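Local coordinates for protein mannitol dehydrogenase (Helicobacter pylori, PDB 3TWO) that probably catalyses the reversible NADP(H)-dependent oxidation of cinnamyl alcohols to their aldehydes, as a zinc-containing member of the alcohol dehydrogenase family, at residues V32-L37 and V86-F91; K148-E153 and N310-I315; P157-G162 and K297-M302; V193-A198 and V303-K308. All coordinates share one frame; numbering follows the deposited sequence.

Contact 1 of 4, residues V32-L37 and V86-F91; sequences VLIDIL and VGVGCF
Ile34 reaches across to Val86 and Val88 with one arm, the CG1-CD1 branch, and the whole contact hangs on that arm. Its CD1 methyl meets CG2 of Val88 at 3.5 Å, tighter than usual van der Waals contact, and CG2 of Val86 at 3.8 Å. One step back along the branch, Ile34 CG1 lies 4.0 Å from the same Val86 CG2, which therefore rests alongside the last two carbons of the isoleucine, while Val88 meets the end alone. The conformation explains this reach: CG1 leaves opposite the carbonyl carbon (chi1 -66°), and the chain then runs on nearly straight to CD1 (chi2 167°). Each valine offers a single methyl. Val88 turns CG2 to the contact, the branch opposite its own carbonyl carbon, whereas the CG2 of Val86 is wedged between its backbone N and carbonyl carbon. Both valines lie at a slant to the isoleucine, and Gly87 separates them in the chain. The backbones stay well apart, with the CA atoms of Ile34 and Val86 8.1 Å from each other, so the two strands are joined here by buried hydrocarbon alone. Strand 65-73 pairs antiparallel with both strand 31-40 and strand 85-88. The contact thus reaches past this intervening strand within one mixed sheet, consistent with the GroES-like family of this region. Strand 135-139, which also pairs antiparallel with strand 31-40, adds to the packing: Ile136 touches Ile34 and Val138 touches Val88.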
# COMPACT_ATOMS: atom_id res chain seq x y z
N VAL B 32 13.86 32.94 15.71
CA VAL B 32 12.95 33.71 16.56
C VAL B 32 12.73 32.99 17.88
O VAL B 32 12.76 31.75 17.95
CB VAL B 32 11.56 33.91 15.87
CG1 VAL B 32 11.77 34.59 14.53
CG2 VAL B 32 10.80 32.55 15.69
N LEU B 33 12.54 33.78 18.93
CA LEU B 33 12.24 33.33 20.30
C LEU B 33 10.75 33.51 20.48
O LEU B 33 10.23 34.63 20.36
CB LEU B 33 12.98 34.23 21.31
CG LEU B 33 12.64 34.12 22.80
CD1 LEU B 33 12.66 32.70 23.22
CD2 LEU B 33 13.61 35.02 23.67
N ILE B 34 10.06 32.42 20.76
CA ILE B 34 8.63 32.41 20.90
C ILE B 34 8.30 32.13 22.33
O ILE B 34 8.81 31.17 22.92
CB ILE B 34 8.05 31.29 20.00
CG1 ILE B 34 8.28 31.64 18.50
CG2 ILE B 34 6.58 31.04 20.38
CD1 ILE B 34 8.04 30.47 17.50
N ASP B 35 7.46 32.99 22.91
CA ASP B 35 6.82 32.70 24.18
C ASP B 35 5.61 31.80 23.91
O ASP B 35 4.73 32.19 23.15
CB ASP B 35 6.28 33.98 24.85
CG ASP B 35 7.20 34.52 25.91
OD1 ASP B 35 8.43 34.31 25.82
OD2 ASP B 35 6.68 35.16 26.85
N ILE B 36 5.56 30.65 24.56
CA ILE B 36 4.53 29.65 24.29
C ILE B 36 3.27 29.90 25.14
O ILE B 36 3.35 29.98 26.37
CB ILE B 36 5.07 28.26 24.53
CG1 ILE B 36 6.18 27.94 23.51
CG2 ILE B 36 3.95 27.19 24.44
CD1 ILE B 36 6.82 26.55 23.71
N LEU B 37 2.12 30.05 24.49
CA LEU B 37 0.85 30.35 25.18
C LEU B 37 0.05 29.05 25.36
O LEU B 37 -0.46 28.75 26.46
CB LEU B 37 0.04 31.46 24.45
CG LEU B 37 0.61 32.90 24.28
CD1 LEU B 37 -0.54 33.90 24.12
CD2 LEU B 37 1.37 33.35 25.42
N VAL B 86 2.05 33.16 16.25
CA VAL B 86 2.65 32.14 15.45
C VAL B 86 2.44 30.74 15.96
O VAL B 86 2.12 30.53 17.11
CB VAL B 86 4.21 32.37 15.35
CG1 VAL B 86 4.52 33.64 14.60
CG2 VAL B 86 4.83 32.43 16.73
N GLY B 87 2.72 29.73 15.13
CA GLY B 87 2.67 28.36 15.62
C GLY B 87 3.91 27.61 15.23
O GLY B 87 4.61 27.98 14.25
N VAL B 88 4.22 26.56 16.02
CA VAL B 88 5.30 25.63 15.72
C VAL B 88 4.75 24.20 15.76
O VAL B 88 3.94 23.85 16.66
CB VAL B 88 6.50 25.81 16.70
CG1 VAL B 88 7.64 24.82 16.41
CG2 VAL B 88 6.98 27.26 16.64
N GLY B 89 5.22 23.38 14.79
CA GLY B 89 4.77 22.01 14.65
C GLY B 89 5.79 20.95 15.08
O GLY B 89 6.58 21.13 16.04
N CYS B 90 5.79 19.84 14.34
CA CYS B 90 6.62 18.67 14.64
C CYS B 90 8.11 18.75 14.35
O CYS B 90 8.86 17.84 14.79
CB CYS B 90 6.07 17.44 13.88
SG CYS B 90 4.39 17.08 14.42
N PHE B 91 8.55 19.75 13.57
CA PHE B 91 10.00 19.90 13.36
C PHE B 91 10.40 21.37 13.31
O PHE B 91 9.57 22.21 12.98
CB PHE B 91 10.51 19.14 12.12
CG PHE B 91 9.73 19.46 10.88
CD1 PHE B 91 10.07 20.55 10.09
CD2 PHE B 91 8.62 18.70 10.52
CE1 PHE B 91 9.34 20.87 8.95
CE2 PHE B 91 7.90 18.99 9.38
CZ PHE B 91 8.26 20.09 8.59

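Contact 2 of 4, residues K148-E153 and N310-I315; sequences KNAPLE and NIYPEI
Tyr312 and Pro151 form the larger half of this contact, Pro151 lying over one face of the tyrosine ring. From CB, which points toward segment 148-153, the side chain leaves opposite the carbonyl carbon (chi1 -68°) and carries the ring under Pro151. Pro151 CG sits 3.8 Å above the Tyr312 ring plane, displaced toward the rim and 21° off the normal, a CH-pi contact. Farther out, CE1 lies 4.0 Å from Pro151 CG, and CZ comes to 3.7 Å from Pro151 CD. At the tip, OH touches Pro151 CD at 3.4 Å and the methyl CB of Ala150 at 3.7 Å, while Ile307 packs against the same oxygen. Asn310 OD1 lies at the ring edge, in its plane. A second, separate touch follows along the chain, where Glu153 CG comes to 3.7 Å from Ile315 CD1, the two side chains standing nearly perpendicular. The contact lies near two helix ends: Pro151 is the N-cap of helix 152-155, and Asn310, with positive phi, is the C-prime residue of the Schellman motif that closes helix 296-308. It joins the start of helix 152-155 to the link between helix 296-308 and strand 315-318, which runs into the mixed sheet.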
# COMPACT_ATOMS: atom_id res chain seq x y z
N LYS B 148 -3.81 37.19 14.10
CA LYS B 148 -3.84 37.72 15.47
C LYS B 148 -5.20 37.63 16.22
O LYS B 148 -5.24 37.69 17.47
CB LYS B 148 -3.28 39.14 15.52
CG LYS B 148 -3.86 40.08 14.45
CD LYS B 148 -3.94 41.56 14.90
CE LYS B 148 -4.61 42.42 13.82
NZ LYS B 148 -3.78 43.64 13.51
N ASN B 149 -6.31 37.48 15.48
CA ASN B 149 -7.62 37.28 16.13
C ASN B 149 -8.12 35.83 16.25
O ASN B 149 -9.15 35.60 16.84
CB ASN B 149 -8.70 38.14 15.48
CG ASN B 149 -8.48 39.62 15.75
OD1 ASN B 149 -8.11 40.36 14.84
ND2 ASN B 149 -8.67 40.06 17.02
N ALA B 150 -7.37 34.87 15.72
CA ALA B 150 -7.73 33.47 15.85
C ALA B 150 -7.71 33.03 17.34
O ALA B 150 -6.86 33.49 18.11
CB ALA B 150 -6.78 32.62 15.01
N PRO B 151 -8.65 32.13 17.76
CA PRO B 151 -8.55 31.63 19.17
C PRO B 151 -7.32 30.71 19.34
O PRO B 151 -7.25 29.61 18.77
CB PRO B 151 -9.87 30.87 19.39
CG PRO B 151 -10.31 30.43 17.96
CD PRO B 151 -9.82 31.58 17.03
N LEU B 152 -6.33 31.18 20.10
CA LEU B 152 -5.00 30.59 20.06
C LEU B 152 -4.92 29.22 20.72
O LEU B 152 -4.12 28.35 20.32
CB LEU B 152 -4.04 31.52 20.75
CG LEU B 152 -2.74 31.74 20.04
CD1 LEU B 152 -2.93 31.91 18.51
CD2 LEU B 152 -2.10 33.00 20.69
N GLU B 153 -5.76 29.01 21.73
CA GLU B 153 -5.91 27.70 22.37
C GLU B 153 -6.42 26.64 21.36
O GLU B 153 -6.01 25.48 21.42
CB GLU B 153 -6.77 27.80 23.65
CG GLU B 153 -8.33 27.78 23.55
CD GLU B 153 -8.93 29.06 23.02
OE1 GLU B 153 -8.19 30.04 22.80
OE2 GLU B 153 -10.16 29.10 22.80
N ASN B 310 -13.17 28.59 9.89
CA ASN B 310 -13.52 28.30 11.29
C ASN B 310 -13.64 26.79 11.57
O ASN B 310 -14.61 26.33 12.14
CB ASN B 310 -14.79 29.06 11.71
CG ASN B 310 -14.64 29.71 13.08
OD1 ASN B 310 -14.28 30.93 13.21
ND2 ASN B 310 -14.91 28.95 14.11
N ILE B 311 -12.62 26.06 11.16
CA ILE B 311 -12.50 24.65 11.41
C ILE B 311 -11.40 24.46 12.47
O ILE B 311 -10.20 24.61 12.18
CB ILE B 311 -12.08 23.94 10.12
CG1 ILE B 311 -13.15 24.14 9.06
CG2 ILE B 311 -11.87 22.45 10.36
CD1 ILE B 311 -12.77 23.59 7.62
N TYR B 312 -11.82 24.16 13.70
CA TYR B 312 -10.93 24.01 14.81
C TYR B 312 -11.12 22.70 15.56
O TYR B 312 -12.23 22.16 15.62
CB TYR B 312 -11.15 25.15 15.78
CG TYR B 312 -10.73 26.50 15.26
CD1 TYR B 312 -11.69 27.49 14.93
CD2 TYR B 312 -9.39 26.80 15.10
CE1 TYR B 312 -11.29 28.79 14.47
CE2 TYR B 312 -8.99 28.07 14.67
CZ TYR B 312 -9.94 29.04 14.37
OH TYR B 312 -9.46 30.25 13.94
N PRO B 313 -10.01 22.16 16.14
CA PRO B 313 -10.16 21.04 17.11
C PRO B 313 -11.07 21.36 18.28
O PRO B 313 -11.22 22.54 18.73
CB PRO B 313 -8.73 20.83 17.65
CG PRO B 313 -8.02 22.18 17.36
CD PRO B 313 -8.61 22.63 16.02
N GLU B 314 -11.69 20.31 18.76
CA GLU B 314 -12.44 20.28 20.01
C GLU B 314 -11.37 20.10 21.10
O GLU B 314 -10.64 19.09 21.11
CB GLU B 314 -13.31 19.03 20.00
CG GLU B 314 -14.31 18.97 18.89
CD GLU B 314 -15.32 20.03 19.10
OE1 GLU B 314 -15.87 20.05 20.24
OE2 GLU B 314 -15.53 20.87 18.19
N ILE B 315 -11.27 21.05 22.00
CA ILE B 315 -10.18 20.99 22.97
C ILE B 315 -10.72 21.11 24.36
O ILE B 315 -11.82 21.65 24.57
CB ILE B 315 -9.12 22.10 22.76
CG1 ILE B 315 -9.75 23.48 22.99
CG2 ILE B 315 -8.63 22.07 21.31
CD1 ILE B 315 -9.07 24.23 24.04

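Contact 3 of 4, residues P157-G162 and K297-M302; sequences PLLCAG and KETQEM. With ZN (zinc ion), chain G.
Met302 leaves its helix with CG opposite the backbone N (chi1 168°) and then bends sharply at the next bond (chi2 -79°), which lays the thioether between Leu158 and Gly162. Its CG lies 3.9 Å from the carbonyl carbon of Gly162, and its SD lies 3.7 Å from the backbone O of Leu158. With no side chain at Gly162, the methionine settles directly on the backbone of that turn. The modelled place of the terminal CE is doubtful, so the contact rests on CG and SD. On the flank, Leu159 CD1 meets Thr299 CG2 at 4.2 Å, one side chain lying square across the other; the threonine hydroxyl is turned back to its own helix, where OG1 bonds to Gly295 O. Over 158-162 and 297-302 the helix axes stand 95° apart, 10.0 Å at closest approach. In the first of these segments Pro157 O takes a pi-type bond from Gly162 N at 3.1 Å and also accepts from Cys160 N at 3.2 Å. Cys160 has its CB directed away from segment 297-302, and its SG binds zinc at 2.4 Å together with Cys42 and His64, beside the NADPH. This Cys-His-Cys set is that of the catalytic zinc in zinc-dependent alcohol dehydrogenases. The chemistry is thus divided across one helix turn: apolar groups and a thioether that does not reach the metal pack against the other helix, while the cysteine sulfur belongs to the zinc site.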
# COMPACT_ATOMS: atom_id res chain seq x y z
N PRO B 157 -3.43 22.78 18.21
CA PRO B 157 -3.37 21.41 17.66
C PRO B 157 -3.47 21.38 16.15
O PRO B 157 -3.23 20.32 15.57
CB PRO B 157 -4.59 20.68 18.30
CG PRO B 157 -4.97 21.51 19.54
CD PRO B 157 -4.59 22.97 19.12
N LEU B 158 -3.81 22.50 15.51
CA LEU B 158 -3.71 22.53 14.05
C LEU B 158 -2.30 22.20 13.65
O LEU B 158 -2.11 21.62 12.58
CB LEU B 158 -4.07 23.90 13.45
CG LEU B 158 -5.44 24.41 13.74
CD1 LEU B 158 -5.57 25.93 13.30
CD2 LEU B 158 -6.46 23.51 13.10
N LEU B 159 -1.30 22.56 14.50
CA LEU B 159 0.10 22.40 14.11
C LEU B 159 0.51 20.96 13.91
O LEU B 159 1.51 20.73 13.25
CB LEU B 159 1.08 23.13 15.04
CG LEU B 159 1.28 24.65 14.85
CD1 LEU B 159 2.19 24.86 13.63
CD2 LEU B 159 -0.02 25.41 14.69
N CYS B 160 -0.21 20.00 14.49
CA CYS B 160 0.07 18.59 14.18
C CYS B 160 -1.15 17.79 13.80
O CYS B 160 -1.20 17.28 12.73
CB CYS B 160 0.73 17.86 15.33
SG CYS B 160 1.11 16.18 14.82
N ALA B 161 -2.14 17.66 14.67
CA ALA B 161 -3.45 17.07 14.27
C ALA B 161 -4.06 17.63 12.99
O ALA B 161 -4.59 16.87 12.14
CB ALA B 161 -4.48 17.21 15.43
N GLY B 162 -4.03 18.95 12.86
CA GLY B 162 -4.58 19.61 11.66
C GLY B 162 -3.82 19.24 10.37
O GLY B 162 -4.40 18.67 9.50
N LYS B 297 5.24 24.70 4.06
CA LYS B 297 4.31 25.29 3.13
C LYS B 297 2.88 24.78 3.29
O LYS B 297 1.97 25.58 3.37
CB LYS B 297 4.76 25.02 1.71
CG LYS B 297 4.00 25.91 0.73
CD LYS B 297 4.38 25.64 -0.72
CE LYS B 297 4.04 26.91 -1.49
NZ LYS B 297 4.11 26.57 -2.92
N GLU B 298 2.68 23.46 3.33
CA GLU B 298 1.32 22.97 3.33
C GLU B 298 0.75 23.22 4.74
O GLU B 298 -0.47 23.38 4.90
CB GLU B 298 1.21 21.46 2.90
CG GLU B 298 -0.25 21.03 2.69
CD GLU B 298 -0.45 19.55 2.36
OE1 GLU B 298 0.41 18.67 2.70
OE2 GLU B 298 -1.52 19.22 1.79
N THR B 299 1.61 23.17 5.77
CA THR B 299 1.15 23.52 7.12
C THR B 299 0.58 24.97 7.18
O THR B 299 -0.52 25.21 7.78
CB THR B 299 2.26 23.33 8.16
OG1 THR B 299 2.75 21.96 8.12
CG2 THR B 299 1.74 23.71 9.64
N GLN B 300 1.29 25.92 6.54
CA GLN B 300 0.79 27.30 6.42
C GLN B 300 -0.55 27.32 5.65
O GLN B 300 -1.51 27.97 6.09
CB GLN B 300 1.80 28.23 5.73
CG GLN B 300 1.35 29.72 5.72
CD GLN B 300 1.34 30.30 7.13
OE1 GLN B 300 2.38 30.33 7.78
NE2 GLN B 300 0.12 30.70 7.65
N GLU B 301 -0.61 26.63 4.52
CA GLU B 301 -1.85 26.59 3.78
C GLU B 301 -2.98 26.05 4.67
O GLU B 301 -4.10 26.58 4.66
CB GLU B 301 -1.66 25.66 2.57
CG GLU B 301 -2.95 25.41 1.76
CD GLU B 301 -2.80 24.20 0.79
OE1 GLU B 301 -3.69 23.32 0.77
OE2 GLU B 301 -1.75 24.13 0.09
N MET B 302 -2.70 25.02 5.43
CA MET B 302 -3.75 24.36 6.28
C MET B 302 -4.22 25.30 7.41
O MET B 302 -5.44 25.47 7.66
CB MET B 302 -3.25 23.00 6.82
CG MET B 302 -4.10 22.32 7.93
SD MET B 302 -3.78 23.06 9.57
CE MET B 302 -5.25 22.77 10.41
ZN ZN G . 1.87 14.79 16.63

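Contact 4 of 4, residues V193-A198 and V303-K308; sequences VKYAVA and VDFSIK
Tyr195 meets Ser306 closely and Phe305 more loosely, and the difference divides the contact. On the buried side, Tyr195 OH donates to Ser306 OG at 2.7 Å, although the hydroxyl is modelled too near Met302 for its place to be certain. The serine oxygen lies in the plane of the tyrosine ring, at its edge, with CE2 of Tyr195 3.4 Å away. Ser306 OG stands beside its own backbone N (chi1 -58°) and also bonds to Met302 O, one turn back in the helix, so it would have two partners if the tyrosine hydroxyl is correctly placed. Toward the solvent the fit relaxes. Phe305, partly exposed, turns the edge of its ring to Tyr195, with CE2 4.1 Å from Tyr195 CD2, and the two side chains run by one another with opposite headings. Farther out still, the CB of exposed Ala198 comes no nearer than 4.9 Å to Phe305 CZ. The CA atoms of Tyr195 and Ser306 are 8.6 Å apart, so the long tyrosine bridges most of the gap. Helix 187-198, whose start carries part of what is probably the Rossmann-type glycine motif, also packs on strands 179-183 and 202-206; helix 158-171 adds an edge-to-face Tyr166 against the tyrosine, with Leu158 touching Ser306 too.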
# COMPACT_ATOMS: atom_id res chain seq x y z
N VAL B 193 -12.40 14.13 10.39
CA VAL B 193 -13.85 14.31 10.26
C VAL B 193 -14.27 15.73 9.82
O VAL B 193 -15.01 15.90 8.86
CB VAL B 193 -14.61 13.88 11.55
CG1 VAL B 193 -16.11 14.38 11.47
CG2 VAL B 193 -14.59 12.36 11.71
N LYS B 194 -13.78 16.77 10.51
CA LYS B 194 -14.13 18.13 10.17
C LYS B 194 -13.69 18.53 8.77
O LYS B 194 -14.48 19.12 8.04
CB LYS B 194 -13.59 19.12 11.20
CG LYS B 194 -14.29 18.95 12.56
CD LYS B 194 -13.37 19.38 13.70
CE LYS B 194 -14.14 19.63 14.98
NZ LYS B 194 -14.51 21.05 15.05
N TYR B 195 -12.45 18.22 8.41
CA TYR B 195 -11.96 18.57 7.09
C TYR B 195 -12.78 17.82 6.04
O TYR B 195 -13.20 18.42 5.08
CB TYR B 195 -10.44 18.25 6.92
CG TYR B 195 -9.53 19.18 7.72
CD1 TYR B 195 -8.45 18.68 8.49
CD2 TYR B 195 -9.74 20.56 7.70
CE1 TYR B 195 -7.65 19.52 9.24
CE2 TYR B 195 -8.92 21.42 8.39
CZ TYR B 195 -7.88 20.89 9.18
OH TYR B 195 -7.11 21.78 9.91
N ALA B 196 -12.97 16.51 6.21
CA ALA B 196 -13.71 15.74 5.15
C ALA B 196 -15.11 16.23 4.97
O ALA B 196 -15.55 16.38 3.85
CB ALA B 196 -13.68 14.23 5.39
N VAL B 197 -15.80 16.55 6.07
CA VAL B 197 -17.13 17.15 5.96
C VAL B 197 -17.06 18.52 5.25
O VAL B 197 -17.85 18.76 4.34
CB VAL B 197 -17.82 17.38 7.33
CG1 VAL B 197 -19.23 18.16 7.16
CG2 VAL B 197 -18.01 16.09 8.05
N ALA B 198 -16.13 19.39 5.64
CA ALA B 198 -15.99 20.70 4.97
C ALA B 198 -15.65 20.52 3.47
O ALA B 198 -15.95 21.39 2.67
CB ALA B 198 -14.89 21.51 5.65
N VAL B 303 -3.28 25.92 8.09
CA VAL B 303 -3.68 26.88 9.13
C VAL B 303 -4.52 28.01 8.55
O VAL B 303 -5.56 28.37 9.12
CB VAL B 303 -2.44 27.41 9.97
CG1 VAL B 303 -2.82 28.64 10.84
CG2 VAL B 303 -1.87 26.23 10.85
N ASP B 304 -4.10 28.55 7.40
CA ASP B 304 -4.85 29.64 6.75
C ASP B 304 -6.29 29.19 6.45
O ASP B 304 -7.25 29.96 6.67
CB ASP B 304 -4.17 30.11 5.43
CG ASP B 304 -2.82 30.80 5.67
OD1 ASP B 304 -2.48 31.18 6.81
OD2 ASP B 304 -2.06 30.93 4.71
N PHE B 305 -6.41 27.96 5.90
CA PHE B 305 -7.69 27.41 5.50
C PHE B 305 -8.58 27.27 6.74
O PHE B 305 -9.74 27.66 6.72
CB PHE B 305 -7.45 26.00 4.88
CG PHE B 305 -8.72 25.27 4.48
CD1 PHE B 305 -9.41 25.60 3.31
CD2 PHE B 305 -9.20 24.21 5.24
CE1 PHE B 305 -10.60 24.90 2.92
CE2 PHE B 305 -10.36 23.48 4.85
CZ PHE B 305 -11.06 23.84 3.69
N SER B 306 -7.99 26.74 7.82
CA SER B 306 -8.73 26.36 9.00
C SER B 306 -9.23 27.61 9.67
O SER B 306 -10.35 27.66 10.16
CB SER B 306 -7.84 25.52 9.92
OG SER B 306 -7.38 24.38 9.21
N ILE B 307 -8.43 28.66 9.65
CA ILE B 307 -8.87 29.87 10.32
C ILE B 307 -9.95 30.53 9.47
O ILE B 307 -10.96 31.02 10.01
CB ILE B 307 -7.72 30.83 10.55
CG1 ILE B 307 -6.90 30.35 11.75
CG2 ILE B 307 -8.24 32.35 10.69
CD1 ILE B 307 -5.47 31.06 11.85
N LYS B 308 -9.73 30.56 8.16
CA LYS B 308 -10.73 31.11 7.26
C LYS B 308 -12.12 30.46 7.39
O LYS B 308 -13.14 31.16 7.44
CB LYS B 308 -10.27 30.97 5.79
CG LYS B 308 -11.24 31.69 4.85
CD LYS B 308 -11.05 31.22 3.45
CE LYS B 308 -11.64 32.22 2.46
NZ LYS B 308 -11.35 31.67 1.08

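In the fold
From the N terminus, contact 1 closes first, bringing strand 85-88 back to strand 31-40 within the GroES-like region. Contact 2 opens only afterwards, at residues 148-153, and closes at 310-315, so its loop encloses both remaining contacts. Inside it, contacts 3 and 4 cross: their segments alternate, and both finish on helix 296-308, which meets helix 158-171 with its earlier turns and helix 187-198 with its later ones. The pieces also touch directly. Leu159 packs against the backbone of 87-89, Pro313 against Pro157 and Leu158, and Lys194 bonds to Tyr312 O. Together they join the mixed sheet to helices 158-171, 187-198 and 296-308.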